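Local coordinates for Serine/threonine protein kinase (Mycobacterium tuberculosis, PDB 4ESQ) that probably phosphorylates proteins on serine and threonine as a membrane-spanning receptor kinase, of which this chain is the extracellular sensor domain, at residues A[13-18]-A[86-91]; A[22-27]-A[181-186]; A[129-134]-A[141-146]; A[151-156]-A[172-177]. All blocks are in the same frame, centred on the assembly; numbering follows the deposited sequence. Where two conformers were deposited one is given.

Interaction 1 (A[13-18]-A[86-91]); sequences LLLNSS and VNQAVV
Q88 reaches across from its strand and plugs its side-chain amide into the backbone of L15, using both ends. Its CG lies between the backbone N and the carbonyl carbon (chi1 46°), and the chain runs extended from there to the loop. Q88 OE1 accepts from L15 N at 2.8 Å, almost straight (175° at the hydrogen), and Q88 NE2 donates back to L15 O at 3.1 Å. Gripped at two points, the amide cannot turn over, and the polar groups of a buried loop residue are satisfied. L14 CB packs against the amide at Q88 OE1 (3.6 Å), and the apolar contact follows as L14 CD2 reaches V90 CG2 at 3.9 Å. L13 adds a slacker touch, its CB 4.2 Å from V90 CG1. Here the chain leading into helix 17-24 lies over strand 84-92 of the antiparallel sheet, with I187 of helix 179-192 touching Q88 and V90, and V20 closing over L15 and Q88. Past L15 the chain turns to solvent. There N16 is the N-cap of helix 17-24, its side chain capping a backbone N while E19 OE1 accepts from N16 N, consistent with a capping box. S17 and S18 follow, exposed.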
loop_
_atom_site.group_PDB
_atom_site.type_symbol
_atom_site.label_atom_id
_atom_site.label_comp_id
_atom_site.label_asym_id
_atom_site.label_seq_id
_atom_site.Cartn_x
_atom_site.Cartn_y
_atom_site.Cartn_z
ATOM N N LEU A 13 12.072 2.493 8.262
ATOM C CA LEU A 13 11.508 1.203 7.833
ATOM C C LEU A 13 11.224 1.117 6.331
ATOM O O LEU A 13 11.047 0.021 5.780
ATOM C CB LEU A 13 10.222 0.894 8.606
ATOM C CG LEU A 13 10.312 0.982 10.126
ATOM C CD1 LEU A 13 8.942 0.745 10.728
ATOM C CD2 LEU A 13 11.321 -0.022 10.673
ATOM N N LEU A 14 11.170 2.259 5.659
ATOM C CA LEU A 14 10.871 2.264 4.238
ATOM C C LEU A 14 12.059 1.760 3.423
ATOM O O LEU A 14 13.190 1.703 3.917
ATOM C CB LEU A 14 10.447 3.661 3.774
ATOM C CG LEU A 14 9.210 4.234 4.476
ATOM C CD1 LEU A 14 8.878 5.607 3.917
ATOM C CD2 LEU A 14 8.004 3.303 4.358
ATOM N N LEU A 15 11.802 1.391 2.174
ATOM C CA LEU A 15 12.872 0.924 1.310
ATOM C C LEU A 15 13.585 2.116 0.691
ATOM O O LEU A 15 12.962 3.117 0.350
ATOM C CB LEU A 15 12.314 -0.005 0.232
ATOM C CG LEU A 15 11.644 -1.267 0.778
ATOM C CD1 LEU A 15 11.427 -2.253 -0.351
ATOM C CD2 LEU A 15 12.497 -1.878 1.880
ATOM N N ASN A 16 14.905 2.022 0.579
ATOM C CA ASN A 16 15.668 3.101 -0.025
ATOM C C ASN A 16 15.584 3.033 -1.555
ATOM O O ASN A 16 14.973 2.115 -2.108
ATOM C CB ASN A 16 17.112 3.109 0.483
ATOM C CG ASN A 16 17.907 1.884 0.048
ATOM O OD1 ASN A 16 17.757 1.394 -1.066
ATOM N ND2 ASN A 16 18.779 1.400 0.932
ATOM N N SER A 17 16.194 4.002 -2.232
ATOM C CA SER A 17 16.072 4.096 -3.684
ATOM C C SER A 17 16.596 2.850 -4.402
ATOM O O SER A 17 15.993 2.399 -5.377
ATOM C CB SER A 17 16.753 5.364 -4.214
ATOM O OG SER A 17 18.152 5.339 -3.999
ATOM N N SER A 18 17.707 2.294 -3.925
ATOM C CA SER A 18 18.247 1.077 -4.522
ATOM C C SER A 18 17.275 -0.080 -4.364
ATOM O O SER A 18 17.016 -0.823 -5.310
ATOM C CB SER A 18 19.590 0.698 -3.896
ATOM O OG SER A 18 19.994 -0.590 -4.337
ATOM N N VAL A 86 5.563 3.302 -7.131
ATOM C CA VAL A 86 5.417 2.628 -5.846
ATOM C C VAL A 86 5.000 3.613 -4.780
ATOM O O VAL A 86 5.585 4.687 -4.664
ATOM C CB VAL A 86 6.737 1.960 -5.410
ATOM C CG1 VAL A 86 6.706 1.599 -3.907
ATOM C CG2 VAL A 86 7.026 0.744 -6.281
ATOM N N ASN A 87 3.988 3.243 -4.002
ATOM C CA ASN A 87 3.616 3.985 -2.807
ATOM C C ASN A 87 3.824 3.017 -1.645
ATOM O O ASN A 87 3.145 1.985 -1.563
ATOM C CB ASN A 87 2.153 4.435 -2.874
ATOM C CG ASN A 87 1.758 5.393 -1.735
ATOM O OD1 ASN A 87 2.497 5.588 -0.772
ATOM N ND2 ASN A 87 0.579 5.990 -1.858
ATOM N N GLN A 88 4.787 3.326 -0.784
ATOM C CA GLN A 88 5.077 2.487 0.374
ATOM C C GLN A 88 4.865 3.297 1.631
ATOM O O GLN A 88 5.290 4.443 1.713
ATOM C CB GLN A 88 6.516 1.952 0.334
ATOM C CG GLN A 88 7.559 3.005 -0.008
ATOM C CD GLN A 88 8.979 2.552 0.320
ATOM O OE1 GLN A 88 9.191 1.629 1.104
ATOM N NE2 GLN A 88 9.952 3.229 -0.259
ATOM N N ALA A 89 4.196 2.703 2.610
ATOM C CA ALA A 89 3.930 3.399 3.859
ATOM C C ALA A 89 3.961 2.442 5.036
ATOM O O ALA A 89 3.635 1.259 4.903
ATOM C CB ALA A 89 2.580 4.088 3.796
ATOM N N VAL A 90 4.353 2.978 6.189
ATOM C CA VAL A 90 4.259 2.260 7.452
ATOM C C VAL A 90 3.433 3.080 8.430
ATOM O O VAL A 90 3.521 4.313 8.475
ATOM C CB VAL A 90 5.634 1.951 8.040
ATOM C CG1 VAL A 90 6.276 0.813 7.253
ATOM C CG2 VAL A 90 6.519 3.195 8.004
ATOM N N VAL A 91 2.624 2.389 9.214
ATOM C CA VAL A 91 1.687 3.063 10.094
ATOM C C VAL A 91 1.869 2.512 11.501
ATOM O O VAL A 91 1.793 1.296 11.705
ATOM C CB VAL A 91 0.233 2.856 9.629
ATOM C CG1 VAL A 91 -0.727 3.593 10.557
ATOM C CG2 VAL A 91 0.054 3.322 8.169
#

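Interaction 2 (A[22-27]-A[181-186]); sequences AVMGSS and GQIAAK
V23 sits over three side chains of the facing helix, splitting the work between its two methyls. With CG1 anti to the backbone N (chi1 167°), that methyl goes to I183, where V23 CG1 meets I183 CG1 at 3.8 Å, and it also approaches Q182 OE1 at 4.0 Å. The other methyl, V23 CG2, lies against the aliphatic run of K186, 3.8 Å from K186 CE; the lysine chain stays extended until it bends at its last torsion, and the two side chains run antiparallel to one another. M24 contributes a lighter touch, M24 SD standing 4.4 Å from I183 CD1. No direct hydrogen bond joins the segments. Instead one water donates to both sides, to V23 O at 2.8 Å and to Q182 OE1 at 2.7 Å, bridging the end of one helix to the exposed flank of the other.

This is a helix-helix contact on one side of the antiparallel sheet, between helix 17-24 near the start of the domain and helix 179-192 at its end. The next shell fixes both. I183 is seated on V86 and V169 from two strands, and L15 lies against I183 and K186. M24 is wedged among H84, V86 and I176, while Q179 touches V23 and M24. G25, with positive phi, ends helix 17-24 and turns the chain away; just after it, S26 OG hydrogen-bonds to E77 OE2 and S28 N.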
loop_
_atom_site.group_PDB
_atom_site.type_symbol
_atom_site.label_atom_id
_atom_site.label_comp_id
_atom_site.label_asym_id
_atom_site.label_seq_id
_atom_site.Cartn_x
_atom_site.Cartn_y
_atom_site.Cartn_z
ATOM N N ALA A 22 15.428 -2.103 -7.335
ATOM C CA ALA A 22 15.747 -3.518 -7.470
ATOM C C ALA A 22 14.491 -4.377 -7.538
ATOM O O ALA A 22 14.417 -5.319 -8.325
ATOM C CB ALA A 22 16.646 -3.975 -6.315
ATOM N N VAL A 23 13.499 -4.058 -6.717
ATOM C CA VAL A 23 12.267 -4.838 -6.736
ATOM C C VAL A 23 11.526 -4.603 -8.051
ATOM O O VAL A 23 11.020 -5.546 -8.674
ATOM C CB VAL A 23 11.349 -4.509 -5.536
ATOM C CG1 VAL A 23 9.938 -5.090 -5.757
ATOM C CG2 VAL A 23 11.956 -5.033 -4.239
ATOM N N MET A 24 11.489 -3.352 -8.489
ATOM C CA MET A 24 10.648 -2.971 -9.621
ATOM C C MET A 24 11.283 -3.236 -10.988
ATOM O O MET A 24 10.601 -3.178 -12.011
ATOM C CB MET A 24 10.227 -1.495 -9.528
ATOM C CG MET A 24 9.304 -1.158 -8.350
ATOM S SD MET A 24 7.905 -2.289 -8.136
ATOM C CE MET A 24 6.935 -1.894 -9.585
ATOM N N GLY A 25 12.582 -3.522 -11.013
ATOM C CA GLY A 25 13.251 -3.731 -12.283
ATOM C C GLY A 25 13.608 -2.425 -12.966
ATOM O O GLY A 25 13.564 -2.316 -14.193
ATOM N N SER A 26 13.969 -1.430 -12.165
ATOM C CA SER A 26 14.328 -0.109 -12.671
ATOM C C SER A 26 15.710 0.295 -12.174
ATOM O O SER A 26 16.269 -0.349 -11.293
ATOM C CB SER A 26 13.289 0.920 -12.203
ATOM O OG SER A 26 13.565 2.214 -12.706
ATOM N N SER A 27 16.255 1.367 -12.740
ATOM C CA SER A 27 17.497 1.958 -12.255
ATOM C C SER A 27 17.341 3.465 -12.088
ATOM O O SER A 27 18.328 4.168 -11.871
ATOM C CB SER A 27 18.646 1.699 -13.245
ATOM O OG SER A 27 19.038 0.336 -13.255
ATOM N N GLY A 181 4.157 -7.522 -2.662
ATOM C CA GLY A 181 4.427 -8.552 -1.680
ATOM C C GLY A 181 5.896 -8.549 -1.301
ATOM O O GLY A 181 6.239 -8.726 -0.130
ATOM N N GLN A 182 6.776 -8.364 -2.284
ATOM C CA GLN A 182 8.209 -8.335 -1.985
ATOM C C GLN A 182 8.577 -7.122 -1.144
ATOM O O GLN A 182 9.370 -7.204 -0.196
ATOM C CB GLN A 182 9.023 -8.268 -3.267
ATOM C CG GLN A 182 9.052 -9.525 -4.070
ATOM C CD GLN A 182 10.003 -9.352 -5.224
ATOM O OE1 GLN A 182 9.591 -9.029 -6.334
ATOM N NE2 GLN A 182 11.299 -9.507 -4.952
ATOM N N ILE A 183 8.025 -5.982 -1.519
ATOM C CA ILE A 183 8.314 -4.756 -0.798
ATOM C C ILE A 183 7.859 -4.908 0.648
ATOM O O ILE A 183 8.611 -4.615 1.589
ATOM C CB ILE A 183 7.667 -3.540 -1.498
ATOM C CG1 ILE A 183 8.428 -3.231 -2.794
ATOM C CG2 ILE A 183 7.656 -2.317 -0.592
ATOM C CD1 ILE A 183 7.660 -2.338 -3.755
ATOM N N ALA A 184 6.642 -5.397 0.832
ATOM C CA ALA A 184 6.097 -5.564 2.176
ATOM C C ALA A 184 6.990 -6.461 3.033
ATOM O O ALA A 184 7.279 -6.151 4.193
ATOM C CB ALA A 184 4.683 -6.133 2.100
ATOM N N ALA A 185 7.436 -7.572 2.454
ATOM C CA ALA A 185 8.272 -8.512 3.192
ATOM C C ALA A 185 9.595 -7.876 3.592
ATOM O O ALA A 185 10.106 -8.129 4.689
ATOM C CB ALA A 185 8.500 -9.776 2.381
ATOM N N LYS A 186 10.146 -7.040 2.719
ATOM C CA LYS A 186 11.401 -6.369 3.039
ATOM C C LYS A 186 11.216 -5.334 4.157
ATOM O O LYS A 186 12.058 -5.218 5.046
ATOM C CB LYS A 186 12.027 -5.751 1.788
ATOM C CG LYS A 186 12.486 -6.810 0.771
ATOM C CD LYS A 186 12.952 -6.191 -0.533
ATOM C CE LYS A 186 13.472 -7.262 -1.505
ATOM N NZ LYS A 186 14.681 -7.960 -0.978
HETATM O O HOH W 1 11.512 -8.260 -8.085
#

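Interaction 3 (A[129-134]-A[141-146]); sequences WTFADV and ITVIDT
The carbonyl oxygen T130 O is held from several directions: T146 N donates to it at 2.8 Å, a water donates to it as well, and D145 CA brings a C-H close. The return bond, T130 N to T146 O at 2.9 Å, completes the hydrogen-bonded pair, and A132 N to I144 O (2.9 Å) adds the next rung. The water on T130 O also donates to I144 O and to T146 OG1, a hydroxyl with a second partner in E154 OE2.

Between these rungs, F131 and D145 form a non-hydrogen-bonded pair whose side chains run side by side. D145 CG takes the crowded position between backbone N and carbonyl carbon (chi1 41°), which sets the carboxylate between two rings: D145 OD2 is 3.7 Å from F131 CE1, and D145 OD1 is 3.7 Å from W129 CZ3. Its plane is turned 64° from the phenyl ring and 81° from the indole. L54 of helix 51-54 packs on all three side chains.

Beyond A132 the direct N-H...O ladder between the two segments stops, though the chains stay close: V134 CA brings a C-H to T142 O (3.4 Å), and a water spans them, donating to D133 O and accepting from I144 N. V134 and V143 pack here against W110 of helix 96-111. The pattern is that of a two-stranded antiparallel beta hairpin in the central sheet, paired regularly at T130-T146 and joined by water and C-H...O contacts toward its connecting loop.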
loop_
_atom_site.group_PDB
_atom_site.type_symbol
_atom_site.label_atom_id
_atom_site.label_comp_id
_atom_site.label_asym_id
_atom_site.label_seq_id
_atom_site.Cartn_x
_atom_site.Cartn_y
_atom_site.Cartn_z
ATOM N N TRP A 129 -11.532 -0.282 -12.502
ATOM C CA TRP A 129 -10.447 -1.159 -12.068
ATOM C C TRP A 129 -11.014 -2.508 -11.661
ATOM O O TRP A 129 -12.039 -2.568 -10.981
ATOM C CB TRP A 129 -9.709 -0.557 -10.878
ATOM C CG TRP A 129 -8.863 0.625 -11.200
ATOM C CD1 TRP A 129 -9.291 1.908 -11.428
ATOM C CD2 TRP A 129 -7.431 0.655 -11.300
ATOM N NE1 TRP A 129 -8.209 2.730 -11.673
ATOM C CE2 TRP A 129 -7.060 1.984 -11.600
ATOM C CE3 TRP A 129 -6.426 -0.315 -11.166
ATOM C CZ2 TRP A 129 -5.727 2.366 -11.771
ATOM C CZ3 TRP A 129 -5.101 0.070 -11.342
ATOM C CH2 TRP A 129 -4.768 1.397 -11.640
ATOM N N THR A 130 -10.332 -3.584 -12.054
ATOM C CA THR A 130 -10.800 -4.940 -11.774
ATOM C C THR A 130 -9.879 -5.639 -10.770
ATOM O O THR A 130 -8.679 -5.712 -10.999
ATOM C CB THR A 130 -10.824 -5.780 -13.067
ATOM O OG1 THR A 130 -11.630 -5.127 -14.059
ATOM C CG2 THR A 130 -11.384 -7.153 -12.789
ATOM N N PHE A 131 -10.444 -6.147 -9.672
ATOM C CA PHE A 131 -9.663 -6.877 -8.669
ATOM C C PHE A 131 -9.572 -8.365 -9.005
ATOM O O PHE A 131 -10.554 -8.976 -9.441
ATOM C CB PHE A 131 -10.296 -6.744 -7.288
ATOM C CG PHE A 131 -10.257 -5.360 -6.739
ATOM C CD1 PHE A 131 -9.094 -4.871 -6.160
ATOM C CD2 PHE A 131 -11.377 -4.553 -6.782
ATOM C CE1 PHE A 131 -9.048 -3.579 -5.638
ATOM C CE2 PHE A 131 -11.342 -3.263 -6.254
ATOM C CZ PHE A 131 -10.174 -2.783 -5.690
ATOM N N ALA A 132 -8.394 -8.940 -8.777
ATOM C CA ALA A 132 -8.229 -10.388 -8.798
ATOM C C ALA A 132 -8.671 -10.941 -7.445
ATOM O O ALA A 132 -9.369 -10.262 -6.687
ATOM C CB ALA A 132 -6.780 -10.745 -9.086
ATOM N N ASP A 133 -8.272 -12.165 -7.124
ATOM C CA ASP A 133 -8.581 -12.699 -5.803
ATOM C C ASP A 133 -7.546 -12.244 -4.771
ATOM O O ASP A 133 -6.408 -11.925 -5.106
ATOM C CB ASP A 133 -8.699 -14.227 -5.827
ATOM C CG ASP A 133 -10.060 -14.703 -6.327
ATOM O OD1 ASP A 133 -10.961 -13.858 -6.535
ATOM O OD2 ASP A 133 -10.235 -15.927 -6.500
ATOM N N VAL A 134 -7.964 -12.180 -3.515
ATOM C CA VAL A 134 -7.054 -11.829 -2.442
ATOM C C VAL A 134 -6.128 -13.005 -2.166
ATOM O O VAL A 134 -6.573 -14.148 -2.023
ATOM C CB VAL A 134 -7.809 -11.451 -1.147
ATOM C CG1 VAL A 134 -6.827 -11.249 -0.008
ATOM C CG2 VAL A 134 -8.640 -10.197 -1.361
ATOM N N ILE A 141 -1.771 -9.764 3.359
ATOM C CA ILE A 141 -2.757 -9.881 2.295
ATOM C C ILE A 141 -2.263 -9.135 1.051
ATOM O O ILE A 141 -1.619 -8.093 1.156
ATOM C CB ILE A 141 -4.132 -9.327 2.720
ATOM C CG1 ILE A 141 -3.986 -7.896 3.232
ATOM C CG2 ILE A 141 -4.793 -10.237 3.768
ATOM C CD1 ILE A 141 -5.306 -7.247 3.617
ATOM N N THR A 142 -2.569 -9.670 -0.128
ATOM C CA THR A 142 -2.249 -8.983 -1.373
ATOM C C THR A 142 -3.412 -9.117 -2.341
ATOM O O THR A 142 -4.204 -10.057 -2.255
ATOM C CB THR A 142 -0.987 -9.546 -2.070
ATOM O OG1 THR A 142 -1.219 -10.902 -2.469
ATOM C CG2 THR A 142 0.231 -9.479 -1.148
ATOM N N VAL A 143 -3.508 -8.179 -3.268
ATOM C CA VAL A 143 -4.486 -8.283 -4.342
ATOM C C VAL A 143 -3.994 -7.458 -5.513
ATOM O O VAL A 143 -3.408 -6.392 -5.320
ATOM C CB VAL A 143 -5.914 -7.830 -3.898
ATOM C CG1 VAL A 143 -5.939 -6.336 -3.585
ATOM C CG2 VAL A 143 -6.953 -8.168 -4.980
ATOM N N ILE A 144 -4.208 -7.966 -6.724
ATOM C CA ILE A 144 -3.838 -7.241 -7.931
ATOM C C ILE A 144 -5.071 -6.597 -8.555
ATOM O O ILE A 144 -6.111 -7.234 -8.691
ATOM C CB ILE A 144 -3.143 -8.177 -8.939
ATOM C CG1 ILE A 144 -1.778 -8.600 -8.393
ATOM C CG2 ILE A 144 -2.966 -7.493 -10.280
ATOM C CD1 ILE A 144 -1.144 -9.706 -9.192
ATOM N N ASP A 145 -4.967 -5.318 -8.896
ATOM C CA ASP A 145 -6.058 -4.654 -9.597
ATOM C C ASP A 145 -5.575 -4.169 -10.954
ATOM O O ASP A 145 -4.427 -3.776 -11.113
ATOM C CB ASP A 145 -6.644 -3.510 -8.777
ATOM C CG ASP A 145 -5.593 -2.711 -8.075
ATOM O OD1 ASP A 145 -4.564 -2.411 -8.713
ATOM O OD2 ASP A 145 -5.784 -2.398 -6.878
ATOM N N THR A 146 -6.463 -4.209 -11.929
ATOM C CA THR A 146 -6.078 -3.972 -13.312
ATOM C C THR A 146 -6.908 -2.835 -13.869
ATOM O O THR A 146 -8.137 -2.874 -13.795
ATOM C CB THR A 146 -6.324 -5.236 -14.149
ATOM O OG1 THR A 146 -5.592 -6.333 -13.581
ATOM C CG2 THR A 146 -5.909 -5.020 -15.599
HETATM O O HOH W 2 -6.587 -7.941 -11.636
HETATM O O HOH W 3 -10.210 -3.610 -15.748
HETATM O O HOH W 4 -4.269 -11.037 -6.477
#

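Interaction 4 (A[151-156]-A[172-177]); sequences EGWECQ and CGYQIT
W153 spreads its indole over C172 and G173. CB leaves the backbone with CG anti to N (chi1 -173°), sending the ring over the neighbouring strand. On the pyrrole side, W153 NE1 comes within 3.9 Å of C172 CB. On the six-membered ring's edge nearer the backbone W153 CE3 meets Y174 CE2 at 3.7 Å: the indole points its edge at the tyrosine face, a T-shaped pair with planes at 80°. The rim of the tyrosine in turn faces E151 O, 3.3 Å from Y174 CD1. Farther out, W153 CZ2 rests 3.5 Å from C172 CB and W153 CZ3 3.5 Å from G173 CA, which sits over the ring face in a CH-pi contact; the walk ends at W153 CH2, 3.8 Å from the same G173 CA.

The backbones pair as antiparallel strands, E154 N to G173 O and G173 N to E154 O, both 3.0 Å. A water donates to E154 OE1 and G173 O and accepts from I176 N, while E154 OE2 hydrogen-bonds to T146 OG1. I176 CG2 packs on Q156 CB, and Q156 NE2 is held by N178.

C155 and C172, a non-hydrogen-bonded pair, are joined by a disulfide, SG to SG 2.0 Å, with the C-S-S-C torsion at 104°. That covalent staple ties neighbouring strands of one hairpin, in keeping with a domain that works outside the cell.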
loop_
_atom_site.group_PDB
_atom_site.type_symbol
_atom_site.label_atom_id
_atom_site.label_comp_id
_atom_site.label_asym_id
_atom_site.label_seq_id
_atom_site.Cartn_x
_atom_site.Cartn_y
_atom_site.Cartn_z
ATOM N N GLU A 151 -3.760 -0.797 -22.268
ATOM C CA GLU A 151 -2.448 -0.521 -21.701
ATOM C C GLU A 151 -1.917 -1.735 -20.952
ATOM O O GLU A 151 -0.774 -2.127 -21.144
ATOM C CB GLU A 151 -2.497 0.692 -20.768
ATOM C CG GLU A 151 -2.640 2.015 -21.502
ATOM C CD GLU A 151 -2.488 3.208 -20.584
ATOM O OE1 GLU A 151 -2.618 3.024 -19.357
ATOM O OE2 GLU A 151 -2.238 4.324 -21.087
ATOM N N GLY A 152 -2.747 -2.328 -20.096
ATOM C CA GLY A 152 -2.303 -3.440 -19.273
ATOM C C GLY A 152 -1.670 -2.984 -17.965
ATOM O O GLY A 152 -1.026 -3.781 -17.268
ATOM N N TRP A 153 -1.831 -1.700 -17.646
ATOM C CA TRP A 153 -1.362 -1.130 -16.375
ATOM C C TRP A 153 -2.065 -1.814 -15.214
ATOM O O TRP A 153 -3.288 -1.972 -15.229
ATOM C CB TRP A 153 -1.635 0.384 -16.336
ATOM C CG TRP A 153 -1.054 1.107 -15.141
ATOM C CD1 TRP A 153 -1.725 1.524 -14.029
ATOM C CD2 TRP A 153 0.318 1.483 -14.943
ATOM N NE1 TRP A 153 -0.864 2.149 -13.157
ATOM C CE2 TRP A 153 0.398 2.128 -13.692
ATOM C CE3 TRP A 153 1.485 1.334 -15.702
ATOM C CZ2 TRP A 153 1.599 2.631 -13.186
ATOM C CZ3 TRP A 153 2.672 1.838 -15.202
ATOM C CH2 TRP A 153 2.722 2.475 -13.954
ATOM N N GLU A 154 -1.297 -2.216 -14.202
ATOM C CA GLU A 154 -1.865 -2.910 -13.051
ATOM C C GLU A 154 -1.190 -2.461 -11.775
ATOM O O GLU A 154 -0.122 -1.871 -11.821
ATOM C CB GLU A 154 -1.690 -4.425 -13.198
ATOM C CG GLU A 154 -2.484 -5.036 -14.333
ATOM C CD GLU A 154 -2.314 -6.542 -14.406
ATOM O OE1 GLU A 154 -1.174 -6.998 -14.651
ATOM O OE2 GLU A 154 -3.317 -7.265 -14.218
ATOM N N CYS A 155 -1.824 -2.730 -10.637
ATOM C CA CYS A 155 -1.199 -2.467 -9.341
ATOM C C CYS A 155 -1.363 -3.686 -8.464
ATOM O O CYS A 155 -2.389 -4.355 -8.515
ATOM C CB CYS A 155 -1.841 -1.271 -8.644
ATOM S SG CYS A 155 -1.634 0.307 -9.479
ATOM N N GLN A 156 -0.349 -3.990 -7.663
ATOM C CA GLN A 156 -0.552 -4.943 -6.581
ATOM C C GLN A 156 -0.567 -4.205 -5.256
ATOM O O GLN A 156 0.331 -3.401 -4.965
ATOM C CB GLN A 156 0.523 -6.028 -6.545
ATOM C CG GLN A 156 0.211 -7.116 -5.504
ATOM C CD GLN A 156 1.376 -8.051 -5.241
ATOM O OE1 GLN A 156 2.523 -7.617 -5.181
ATOM N NE2 GLN A 156 1.082 -9.344 -5.073
ATOM N N CYS A 172 2.863 -0.506 -8.864
ATOM C CA CYS A 172 2.181 -0.472 -10.158
ATOM C C CYS A 172 3.142 -0.500 -11.337
ATOM O O CYS A 172 4.250 0.023 -11.263
ATOM C CB CYS A 172 1.303 0.777 -10.262
ATOM S SG CYS A 172 0.168 1.056 -8.855
ATOM N N GLY A 173 2.694 -1.088 -12.437
ATOM C CA GLY A 173 3.528 -1.202 -13.623
ATOM C C GLY A 173 2.850 -2.057 -14.669
ATOM O O GLY A 173 1.679 -2.409 -14.524
ATOM N N TYR A 174 3.578 -2.396 -15.731
ATOM C CA TYR A 174 3.012 -3.225 -16.792
ATOM C C TYR A 174 3.295 -4.716 -16.596
ATOM O O TYR A 174 2.686 -5.556 -17.266
ATOM C CB TYR A 174 3.555 -2.796 -18.153
ATOM C CG TYR A 174 3.084 -1.445 -18.610
ATOM C CD1 TYR A 174 1.865 -1.303 -19.265
ATOM C CD2 TYR A 174 3.856 -0.310 -18.404
ATOM C CE1 TYR A 174 1.424 -0.066 -19.692
ATOM C CE2 TYR A 174 3.419 0.935 -18.835
ATOM C CZ TYR A 174 2.204 1.045 -19.478
ATOM O OH TYR A 174 1.750 2.269 -19.912
ATOM N N GLN A 175 4.215 -5.039 -15.694
ATOM C CA GLN A 175 4.646 -6.417 -15.470
ATOM C C GLN A 175 4.547 -6.802 -14.010
ATOM O O GLN A 175 5.510 -7.311 -13.433
ATOM C CB GLN A 175 6.102 -6.609 -15.910
ATOM C CG GLN A 175 6.306 -6.716 -17.395
ATOM C CD GLN A 175 7.760 -6.967 -17.761
ATOM O OE1 GLN A 175 8.667 -6.375 -17.186
ATOM N NE2 GLN A 175 7.984 -7.852 -18.720
ATOM N N ILE A 176 3.390 -6.555 -13.411
ATOM C CA ILE A 176 3.200 -6.826 -11.997
ATOM C C ILE A 176 2.910 -8.300 -11.740
ATOM O O ILE A 176 2.055 -8.896 -12.398
ATOM C CB ILE A 176 2.048 -5.971 -11.426
ATOM C CG1 ILE A 176 2.407 -4.478 -11.459
ATOM C CG2 ILE A 176 1.691 -6.418 -10.014
ATOM C CD1 ILE A 176 3.633 -4.104 -10.642
ATOM N N THR A 177 3.635 -8.883 -10.787
ATOM C CA THR A 177 3.301 -10.206 -10.279
ATOM C C THR A 177 3.236 -10.194 -8.763
ATOM O O THR A 177 2.177 -10.415 -8.197
ATOM C CB THR A 177 4.279 -11.297 -10.749
ATOM O OG1 THR A 177 5.624 -10.876 -10.515
ATOM C CG2 THR A 177 4.080 -11.583 -12.242
HETATM O O HOH W 5 0.995 -5.595 -14.721
#

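Overall arrangement
Interactions 1, 3 and 4 all reach the same antiparallel sheet, and interaction 2 lies on the helices beside it. Interactions 1 and 2 share helix 17-24, with centres about 10 Å apart: V86 CG2 meets M24 CG at 3.6 Å. Interaction 2 is tied to interaction 4 through G181 N and Q156 OE1, 3.0 Å apart, and by M24 CE against C172 O. Interactions 3 and 4, about 11 Å between centres, use adjacent strands, linked by D145 N to C155 O at 2.8 Å. Terbium ions lie near this end, about 4 Å from the E151 side chain and about 8 Å from that of W129; a buffer molecule beside E151 possibly marks a pocket.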